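Local coordinates for choline/ethanolamine kinase family protein (Mesorhizobium loti, PDB 3DXQ), which probably phosphorylates ethanolamine or a related small substrate, using a protein-kinase-like fold, at residues 15-20 with 38-43. Residues are numbered along the deposited sequence; the frame is centred on the assembly and turned at random.
Sequences PMLAGY and GDLCLR
Leu17 meets Leu40 and Leu42 with its two methyl branches. Its CD2 lies 3.5 Å from CD1 of Leu40, and its CD1 lies 3.8 Å from CD1 of Leu42. Leu40 CD1 has a second neighbour, the CE methyl of the selenomethionine Met16, 3.9 Å away. That side chain bends near its end (chi3 13°) and crosses Leu40 at about a right angle. At the other end of the contact the Tyr20 ring reaches Gly38. With chi1 at 169°, the ring swings away from the Tyr20 backbone N and extends to Gly38, CE1 lying 3.6 Å from Gly38 CA. Tyr20 OH is hydrogen-bonded to the carbonyl of Pro23. Replacing Tyr20 by alanine would remove the ring and hydroxyl, which would probably leave a gap beside Gly38 and Ala37 and the Pro23 carbonyl without this partner.

A type II turn runs from Leu17 to Tyr20, and the CB atoms of both point toward 38-43, with Gly19 at positive phi. Val85 touches both Leu17 and Leu40, while Leu75 touches Met16 and Leu40. The loop after helix 3-10 therefore packs on one face of the five-stranded antiparallel sheet, as part of what is, by family, the N-terminal kinase lobe. Between the segments the leucine and selenomethionine contacts are apolar, so the loop probably rests on the sheet mainly through apolar packing, with the Tyr20 hydroxyl satisfied by Pro23.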
loop_
_atom_site.group_PDB
_atom_site.type_symbol
_atom_site.label_atom_id
_atom_site.label_comp_id
_atom_site.label_asym_id
_atom_site.label_seq_id
_atom_site.Cartn_x
_atom_site.Cartn_y
_atom_site.Cartn_z
ATOM N N PRO A 15 17.134 -24.226 -5.154
ATOM C CA PRO A 15 17.275 -25.611 -4.685
ATOM C C PRO A 15 16.065 -26.120 -3.914
ATOM O O PRO A 15 15.625 -27.232 -4.154
ATOM C CB PRO A 15 18.514 -25.562 -3.779
ATOM C CG PRO A 15 19.284 -24.394 -4.247
ATOM C CD PRO A 15 18.239 -23.382 -4.657
HETATM N N MSE A 16 15.513 -25.317 -3.019
HETATM C CA MSE A 16 14.336 -25.756 -2.232
HETATM C C MSE A 16 13.025 -25.950 -3.016
HETATM O O MSE A 16 12.099 -26.593 -2.521
HETATM C CB MSE A 16 14.084 -24.858 -1.023
HETATM C CG MSE A 16 14.530 -23.431 -1.167
HETATM SE SE MSE A 16 13.621 -22.284 0.084
HETATM C CE MSE A 16 12.833 -23.509 1.280
ATOM N N LEU A 17 12.935 -25.395 -4.220
ATOM C CA LEU A 17 11.794 -25.667 -5.082
ATOM C C LEU A 17 12.134 -26.640 -6.215
ATOM O O LEU A 17 11.241 -27.285 -6.751
ATOM C CB LEU A 17 11.243 -24.369 -5.654
ATOM C CG LEU A 17 10.569 -23.445 -4.644
ATOM C CD1 LEU A 17 10.141 -22.154 -5.329
ATOM C CD2 LEU A 17 9.384 -24.135 -4.023
ATOM N N ALA A 18 13.412 -26.753 -6.582
ATOM C CA ALA A 18 13.843 -27.642 -7.681
ATOM C C ALA A 18 13.146 -29.000 -7.651
ATOM O O ALA A 18 12.922 -29.583 -6.581
ATOM C CB ALA A 18 15.366 -27.838 -7.651
ATOM N N GLY A 19 12.796 -29.492 -8.832
ATOM C CA GLY A 19 12.155 -30.797 -8.970
ATOM C C GLY A 19 10.760 -30.906 -8.368
ATOM O O GLY A 19 10.340 -31.993 -7.960
ATOM N N TYR A 20 10.044 -29.784 -8.293
ATOM C CA TYR A 20 8.654 -29.782 -7.854
ATOM C C TYR A 20 7.795 -29.967 -9.085
ATOM O O TYR A 20 7.689 -29.064 -9.930
ATOM C CB TYR A 20 8.300 -28.471 -7.178
ATOM C CG TYR A 20 6.824 -28.299 -6.935
ATOM C CD1 TYR A 20 6.216 -28.866 -5.818
ATOM C CD2 TYR A 20 6.036 -27.553 -7.811
ATOM C CE1 TYR A 20 4.853 -28.700 -5.579
ATOM C CE2 TYR A 20 4.680 -27.388 -7.585
ATOM C CZ TYR A 20 4.094 -27.970 -6.474
ATOM O OH TYR A 20 2.754 -27.803 -6.242
ATOM N N GLY A 38 3.616 -26.158 -3.863
ATOM C CA GLY A 38 3.584 -26.977 -2.653
ATOM C C GLY A 38 3.064 -26.130 -1.510
ATOM O O GLY A 38 1.919 -25.702 -1.519
ATOM N N ASP A 39 3.935 -25.862 -0.543
ATOM C CA ASP A 39 3.626 -25.020 0.611
ATOM C C ASP A 39 4.476 -23.740 0.599
ATOM O O ASP A 39 4.511 -23.004 1.575
ATOM C CB ASP A 39 3.869 -25.834 1.891
ATOM C CG ASP A 39 3.106 -27.145 1.880
ATOM O OD1 ASP A 39 1.896 -27.093 1.636
ATOM O OD2 ASP A 39 3.699 -28.227 2.090
ATOM N N LEU A 40 5.175 -23.490 -0.507
ATOM C CA LEU A 40 6.025 -22.310 -0.622
ATOM C C LEU A 40 5.425 -21.447 -1.727
ATOM O O LEU A 40 4.660 -21.947 -2.534
ATOM C CB LEU A 40 7.464 -22.721 -0.957
ATOM C CG LEU A 40 8.152 -23.690 0.007
ATOM C CD1 LEU A 40 9.464 -24.205 -0.566
ATOM C CD2 LEU A 40 8.398 -23.048 1.343
ATOM N N CYS A 41 5.730 -20.156 -1.722
ATOM C CA CYS A 41 5.283 -19.226 -2.786
ATOM C C CYS A 41 6.487 -18.666 -3.513
ATOM O O CYS A 41 7.459 -18.231 -2.903
ATOM C CB CYS A 41 4.514 -18.039 -2.241
ATOM S SG CYS A 41 2.978 -18.405 -1.523
ATOM N N LEU A 42 6.406 -18.698 -4.824
ATOM C CA LEU A 42 7.441 -18.169 -5.692
ATOM C C LEU A 42 6.951 -16.812 -6.182
ATOM O O LEU A 42 5.839 -16.728 -6.705
ATOM C CB LEU A 42 7.638 -19.123 -6.865
ATOM C CG LEU A 42 8.758 -18.829 -7.854
ATOM C CD1 LEU A 42 10.136 -18.891 -7.206
ATOM C CD2 LEU A 42 8.672 -19.827 -8.961
ATOM N N ARG A 43 7.742 -15.756 -5.983
ATOM C CA ARG A 43 7.382 -14.407 -6.442
ATOM C C ARG A 43 8.363 -13.923 -7.527
ATOM O O ARG A 43 9.567 -13.839 -7.282
ATOM C CB ARG A 43 7.390 -13.440 -5.261
ATOM C CG ARG A 43 6.917 -14.066 -3.943
ATOM C CD ARG A 43 6.744 -13.023 -2.834
ATOM N NE ARG A 43 5.418 -12.383 -2.863
ATOM C CZ ARG A 43 4.315 -12.881 -2.291
ATOM N NH1 ARG A 43 4.344 -14.043 -1.635
ATOM N NH2 ARG A 43 3.162 -12.212 -2.377
#